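Local atomic coordinates of putative phosphomannomutase (Thermus thermophilus, PDB entry 1TUO), a protein that probably acts as a magnesium-dependent phosphohexose mutase, shifting a phosphate group from one position to another on a sugar. Residues 56-61 / 111-116; 319-323 / 338-344. All blocks are in the same frame, centred on the assembly; numbering follows the deposited sequence.

Contact 1: 56-61 / 111-116; sequences DTRFLA and NPPQYL
Arg58 reaches across to 111-116, where the carbonyls of Asn111, Pro112 and Tyr115 gather round the outer nitrogens of its guanidinium. Asn111 and Pro112 belong to the Thr-Ala-Ser-His-Asn-Pro sequence, which in relatives of this family forms the phosphoserine loop of domain I. With CG anti to the carbonyl carbon (chi1 -72°) and the chain extended from CG to NE, the charged end is carried well clear of its own backbone. NH2 makes a nearly straight bond to Asn111 O (2.7 Å, 169°) in the guanidinium plane and also reaches Ser109 O. NH1 is shared: Pro112 O, at 3.0 Å, lies in that plane too, whereas Tyr115 O, at 2.9 Å, is tilted out of it. Asp56 OD1, which also bonds Thr107 OG1, makes a salt bridge with NE whose hydrogen bond is weak. Were Arg58 an alanine, these three carbonyls would probably lose the guanidinium that joins them, and the loop would be less firmly fixed. Leu116 and Arg58 run antiparallel as side chains, with Leu116 CD1 3.7 Å from Arg58 CD and Leu116 CD2 beside Ala61 CB. One water spans the two segments, accepting from Phe59 N and donating to Pro113 O, each 2.9 Å from its oxygen.

Contact 2: 319-323 / 338-344; sequences KEEFL and GYPEHLP
Phe322, toward the C-terminal end of helix 315-322, drives its ring into the bend that begins at Gly338 and ends at Pro344. Its CG is turned past the staggered position, to a chi1 of -90°, which carries the ring under the turn with Pro340 over one face. Pro340 CD makes a CH-pi contact there, 3.9 Å from the ring centroid and 29° off its normal, while Pro340 CB sits above the same face toward the rim. The ring edge meets backbone instead: CZ is 3.4 Å from Gly338 O, CE2 lies near Tyr339 N, and Leu343 O stands more distantly beyond CD2. Lys319 stays extended through its first three torsions, with CG anti to the backbone N (chi1 171°), and lies alongside Pro344, pointing the same way, CG 4.0 Å from Pro344 CB. A bend at chi4 then turns NZ to a salt bridge with Asp122. Pro344 O, 3.6 Å from Lys319 CD, is buried without a polar partner. Leu323 CD2 adds a looser touch on Pro344 CB. The bend is held by Tyr339 O, which accepts from His342 N and Leu343 N on opposite faces of its plane. The Tyr339 OH bonds Thr351. A helix packed against edge strand 337-339 and the turn after it, with helices 267-280 and 348-362 against Tyr339, fits the layering of the alpha/beta/alpha domain III of phosphohexose mutases.

In the fold
Contact 1, in domain I, is complete in the sequence before contact 2, in domain III, begins, and their centres stand 27 Å apart on opposite sides of the chain's centre, with nearest atoms about 16 Å apart. Each lies where loops adjoin a mixed sheet: 56-61 links strand 50-55 to helix 61-75, and segment 111-116 leads into strand 115-122, whereas 319-323, on helix 315-322, packs against 338-344, which leaves edge strand 337-339. The domains nevertheless meet near contact 2, because Lys319 reaches Asp122, on the strand that starts in contact 1, and Pro344 touches Arg96 of helix 88-97. Contact 1 probably helps hold the end of what is, by family resemblance, the phosphoserine loop, while contact 2 packs domain III where it abuts domain I.

Contact 1: 56-61 / 111-116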
loop_
_atom_site.group_PDB
_atom_site.type_symbol
_atom_site.label_atom_id
_atom_site.label_comp_id
_atom_site.label_asym_id
_atom_site.label_seq_id
_atom_site.Cartn_x
_atom_site.Cartn_y
_atom_site.Cartn_z
ATOM N N ASP A 56 3.642 -9.192 -10.362
ATOM C CA ASP A 56 3.213 -9.890 -9.155
ATOM C C ASP A 56 2.825 -11.329 -9.499
ATOM O O ASP A 56 3.343 -11.879 -10.468
ATOM C CB ASP A 56 2.076 -9.140 -8.445
ATOM C CG ASP A 56 0.829 -8.986 -9.291
ATOM O OD1 ASP A 56 -0.047 -8.198 -8.871
ATOM O OD2 ASP A 56 0.710 -9.639 -10.350
ATOM N N THR A 57 1.939 -11.940 -8.715
ATOM C CA THR A 57 1.560 -13.331 -8.975
ATOM C C THR A 57 0.298 -13.501 -9.803
ATOM O O THR A 57 -0.167 -14.628 -9.995
ATOM C CB THR A 57 1.346 -14.113 -7.665
ATOM O OG1 THR A 57 0.190 -13.599 -6.990
ATOM C CG2 THR A 57 2.560 -13.974 -6.757
ATOM N N ARG A 58 -0.253 -12.401 -10.304
ATOM C CA ARG A 58 -1.473 -12.490 -11.107
ATOM C C ARG A 58 -1.260 -13.306 -12.372
ATOM O O ARG A 58 -0.144 -13.420 -12.865
ATOM C CB ARG A 58 -1.979 -11.087 -11.426
ATOM C CG ARG A 58 -2.560 -10.419 -10.203
ATOM C CD ARG A 58 -2.825 -8.926 -10.345
ATOM N NE ARG A 58 -3.271 -8.424 -9.044
ATOM C CZ ARG A 58 -4.537 -8.427 -8.641
ATOM N NH1 ARG A 58 -5.495 -8.875 -9.446
ATOM N NH2 ARG A 58 -4.844 -8.046 -7.408
ATOM N N PHE A 59 -2.340 -13.896 -12.881
ATOM C CA PHE A 59 -2.260 -14.734 -14.072
ATOM C C PHE A 59 -1.664 -13.975 -15.259
ATOM O O PHE A 59 -2.112 -12.886 -15.599
ATOM C CB PHE A 59 -3.656 -15.266 -14.426
ATOM C CG PHE A 59 -3.638 -16.384 -15.435
ATOM C CD1 PHE A 59 -3.267 -17.673 -15.059
ATOM C CD2 PHE A 59 -3.985 -16.144 -16.761
ATOM C CE1 PHE A 59 -3.243 -18.718 -15.997
ATOM C CE2 PHE A 59 -3.963 -17.182 -17.707
ATOM C CZ PHE A 59 -3.591 -18.464 -17.324
ATOM N N LEU A 60 -0.644 -14.569 -15.875
ATOM C CA LEU A 60 0.051 -13.985 -17.020
ATOM C C LEU A 60 0.824 -12.704 -16.714
ATOM O O LEU A 60 1.387 -12.097 -17.624
ATOM C CB LEU A 60 -0.924 -13.707 -18.171
ATOM C CG LEU A 60 -1.391 -14.911 -18.996
ATOM C CD1 LEU A 60 -2.490 -14.464 -19.946
ATOM C CD2 LEU A 60 -0.215 -15.507 -19.765
ATOM N N ALA A 61 0.878 -12.292 -15.448
ATOM C CA ALA A 61 1.614 -11.064 -15.127
ATOM C C ALA A 61 3.062 -11.204 -15.585
ATOM O O ALA A 61 3.676 -10.244 -16.075
ATOM C CB ALA A 61 1.560 -10.786 -13.626
ATOM N N ASN A 111 -6.851 -5.699 -5.920
ATOM C CA ASN A 111 -8.076 -5.970 -6.662
ATOM C C ASN A 111 -8.355 -7.441 -6.943
ATOM O O ASN A 111 -7.479 -8.291 -6.817
ATOM C CB ASN A 111 -8.060 -5.195 -7.976
ATOM C CG ASN A 111 -8.212 -3.709 -7.765
ATOM O OD1 ASN A 111 -9.164 -3.259 -7.123
ATOM N ND2 ASN A 111 -7.281 -2.934 -8.302
ATOM N N PRO A 112 -9.605 -7.759 -7.323
ATOM C CA PRO A 112 -9.975 -9.142 -7.621
ATOM C C PRO A 112 -9.024 -9.740 -8.661
ATOM O O PRO A 112 -8.446 -9.018 -9.476
ATOM C CB PRO A 112 -11.409 -9.008 -8.124
ATOM C CG PRO A 112 -11.935 -7.868 -7.287
ATOM C CD PRO A 112 -10.784 -6.875 -7.364
ATOM N N PRO A 113 -8.879 -11.073 -8.663
ATOM C CA PRO A 113 -8.014 -11.848 -9.558
ATOM C C PRO A 113 -8.061 -11.550 -11.058
ATOM O O PRO A 113 -7.037 -11.636 -11.739
ATOM C CB PRO A 113 -8.426 -13.291 -9.271
ATOM C CG PRO A 113 -8.869 -13.252 -7.868
ATOM C CD PRO A 113 -9.653 -11.973 -7.787
ATOM N N GLN A 114 -9.240 -11.222 -11.573
ATOM C CA GLN A 114 -9.380 -10.971 -13.003
ATOM C C GLN A 114 -8.731 -9.684 -13.498
ATOM O O GLN A 114 -8.611 -9.484 -14.703
ATOM C CB GLN A 114 -10.863 -10.969 -13.415
ATOM C CG GLN A 114 -11.691 -9.864 -12.781
ATOM C CD GLN A 114 -12.296 -10.277 -11.456
ATOM O OE1 GLN A 114 -11.695 -11.037 -10.696
ATOM N NE2 GLN A 114 -13.492 -9.769 -11.168
ATOM N N TYR A 115 -8.305 -8.820 -12.579
ATOM C CA TYR A 115 -7.684 -7.558 -12.974
ATOM C C TYR A 115 -6.169 -7.574 -13.024
ATOM O O TYR A 115 -5.514 -8.302 -12.287
ATOM C CB TYR A 115 -8.075 -6.427 -12.020
ATOM C CG TYR A 115 -9.536 -6.080 -12.028
ATOM C CD1 TYR A 115 -10.424 -6.705 -11.153
ATOM C CD2 TYR A 115 -10.037 -5.123 -12.911
ATOM C CE1 TYR A 115 -11.778 -6.382 -11.158
ATOM C CE2 TYR A 115 -11.386 -4.794 -12.925
ATOM C CZ TYR A 115 -12.249 -5.426 -12.047
ATOM O OH TYR A 115 -13.585 -5.098 -12.059
ATOM N N LEU A 116 -5.629 -6.746 -13.908
ATOM C CA LEU A 116 -4.191 -6.576 -14.023
ATOM C C LEU A 116 -4.021 -5.128 -14.471
ATOM O O LEU A 116 -4.989 -4.466 -14.857
ATOM C CB LEU A 116 -3.591 -7.564 -15.031
ATOM C CG LEU A 116 -2.079 -7.855 -14.963
ATOM C CD1 LEU A 116 -1.527 -7.653 -13.555
ATOM C CD2 LEU A 116 -1.824 -9.284 -15.430
HETATM O O HOH W 1 -4.655 -13.289 -11.328
#

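Contact 2: 319-323 / 338-344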
loop_
_atom_site.group_PDB
_atom_site.type_symbol
_atom_site.label_atom_id
_atom_site.label_comp_id
_atom_site.label_asym_id
_atom_site.label_seq_id
_atom_site.Cartn_x
_atom_site.Cartn_y
_atom_site.Cartn_z
ATOM N N LYS A 319 3.448 11.311 -1.856
ATOM C CA LYS A 319 4.791 11.277 -2.420
ATOM C C LYS A 319 5.322 12.696 -2.629
ATOM O O LYS A 319 6.470 12.987 -2.296
ATOM C CB LYS A 319 4.787 10.515 -3.752
ATOM C CG LYS A 319 6.096 10.598 -4.533
ATOM C CD LYS A 319 6.164 9.482 -5.575
ATOM C CE LYS A 319 7.286 9.721 -6.582
ATOM N NZ LYS A 319 6.928 10.805 -7.547
ATOM N N GLU A 320 4.486 13.581 -3.163
ATOM C CA GLU A 320 4.914 14.961 -3.388
ATOM C C GLU A 320 5.433 15.564 -2.087
ATOM O O GLU A 320 6.491 16.197 -2.061
ATOM C CB GLU A 320 3.761 15.823 -3.920
ATOM C CG GLU A 320 4.180 17.269 -4.221
ATOM C CD GLU A 320 3.066 18.099 -4.845
ATOM O OE1 GLU A 320 2.182 18.586 -4.104
ATOM O OE2 GLU A 320 3.078 18.257 -6.084
ATOM N N GLU A 321 4.696 15.356 -1.001
ATOM C CA GLU A 321 5.104 15.902 0.289
ATOM C C GLU A 321 6.367 15.244 0.839
ATOM O O GLU A 321 7.203 15.912 1.445
ATOM C CB GLU A 321 3.949 15.802 1.292
ATOM C CG GLU A 321 2.756 16.667 0.890
ATOM C CD GLU A 321 3.180 18.075 0.472
ATOM O OE1 GLU A 321 2.976 18.445 -0.705
ATOM O OE2 GLU A 321 3.732 18.807 1.323
ATOM N N PHE A 322 6.510 13.939 0.630
ATOM C CA PHE A 322 7.700 13.229 1.096
ATOM C C PHE A 322 8.953 13.842 0.472
ATOM O O PHE A 322 9.960 14.065 1.150
ATOM C CB PHE A 322 7.629 11.757 0.686
ATOM C CG PHE A 322 6.963 10.863 1.694
ATOM C CD1 PHE A 322 6.013 11.357 2.580
ATOM C CD2 PHE A 322 7.258 9.499 1.717
ATOM C CE1 PHE A 322 5.361 10.512 3.474
ATOM C CE2 PHE A 322 6.611 8.641 2.607
ATOM C CZ PHE A 322 5.658 9.149 3.488
ATOM N N LEU A 323 8.881 14.109 -0.827
ATOM C CA LEU A 323 10.015 14.671 -1.549
ATOM C C LEU A 323 10.422 16.046 -1.015
ATOM O O LEU A 323 11.511 16.535 -1.318
ATOM C CB LEU A 323 9.702 14.721 -3.050
ATOM C CG LEU A 323 9.458 13.337 -3.678
ATOM C CD1 LEU A 323 9.116 13.477 -5.154
ATOM C CD2 LEU A 323 10.696 12.465 -3.505
ATOM N N GLY A 338 3.970 4.735 3.994
ATOM C CA GLY A 338 5.265 5.042 3.417
ATOM C C GLY A 338 6.194 5.648 4.455
ATOM O O GLY A 338 5.752 6.319 5.389
ATOM N N TYR A 339 7.487 5.409 4.280
ATOM C CA TYR A 339 8.515 5.897 5.192
ATOM C C TYR A 339 9.523 6.668 4.344
ATOM O O TYR A 339 10.329 6.078 3.622
ATOM C CB TYR A 339 9.152 4.692 5.886
ATOM C CG TYR A 339 8.097 3.785 6.483
ATOM C CD1 TYR A 339 7.483 4.094 7.703
ATOM C CD2 TYR A 339 7.640 2.670 5.784
ATOM C CE1 TYR A 339 6.437 3.311 8.204
ATOM C CE2 TYR A 339 6.601 1.889 6.270
ATOM C CZ TYR A 339 6.001 2.211 7.477
ATOM O OH TYR A 339 4.961 1.433 7.938
ATOM N N PRO A 340 9.479 8.006 4.421
ATOM C CA PRO A 340 10.346 8.926 3.677
ATOM C C PRO A 340 11.835 8.598 3.557
ATOM O O PRO A 340 12.398 8.675 2.464
ATOM C CB PRO A 340 10.084 10.281 4.354
ATOM C CG PRO A 340 9.578 9.911 5.721
ATOM C CD PRO A 340 8.700 8.733 5.439
ATOM N N GLU A 341 12.478 8.230 4.661
ATOM C CA GLU A 341 13.902 7.920 4.612
ATOM C C GLU A 341 14.210 6.617 3.876
ATOM O O GLU A 341 15.374 6.295 3.631
ATOM C CB GLU A 341 14.487 7.891 6.031
ATOM C CG GLU A 341 13.495 7.534 7.130
ATOM C CD GLU A 341 12.836 6.192 7.356
ATOM O OE1 GLU A 341 13.708 5.396 7.038
ATOM O OE2 GLU A 341 11.792 5.858 7.912
ATOM N N HIS A 342 13.157 5.892 3.506
ATOM C CA HIS A 342 13.269 4.620 2.793
ATOM C C HIS A 342 12.978 4.818 1.300
ATOM O O HIS A 342 13.890 4.842 0.473
ATOM C CB HIS A 342 12.283 3.618 3.418
ATOM C CG HIS A 342 12.151 2.322 2.675
ATOM N ND1 HIS A 342 13.231 1.536 2.337
ATOM C CD2 HIS A 342 11.051 1.650 2.252
ATOM C CE1 HIS A 342 12.805 0.437 1.738
ATOM N NE2 HIS A 342 11.484 0.482 1.674
ATOM N N LEU A 343 11.699 4.955 0.969
ATOM C CA LEU A 343 11.254 5.149 -0.409
ATOM C C LEU A 343 9.949 5.935 -0.373
ATOM O O LEU A 343 9.163 5.788 0.562
ATOM C CB LEU A 343 10.965 3.806 -1.093
ATOM C CG LEU A 343 12.058 2.846 -1.571
ATOM C CD1 LEU A 343 11.404 1.534 -1.988
ATOM C CD2 LEU A 343 12.825 3.448 -2.734
ATOM N N PRO A 344 9.715 6.795 -1.376
ATOM C CA PRO A 344 8.478 7.580 -1.429
ATOM C C PRO A 344 7.458 6.645 -2.055
ATOM O O PRO A 344 6.915 6.918 -3.129
ATOM C CB PRO A 344 8.851 8.738 -2.347
ATOM C CG PRO A 344 9.802 8.089 -3.313
ATOM C CD PRO A 344 10.674 7.250 -2.401
#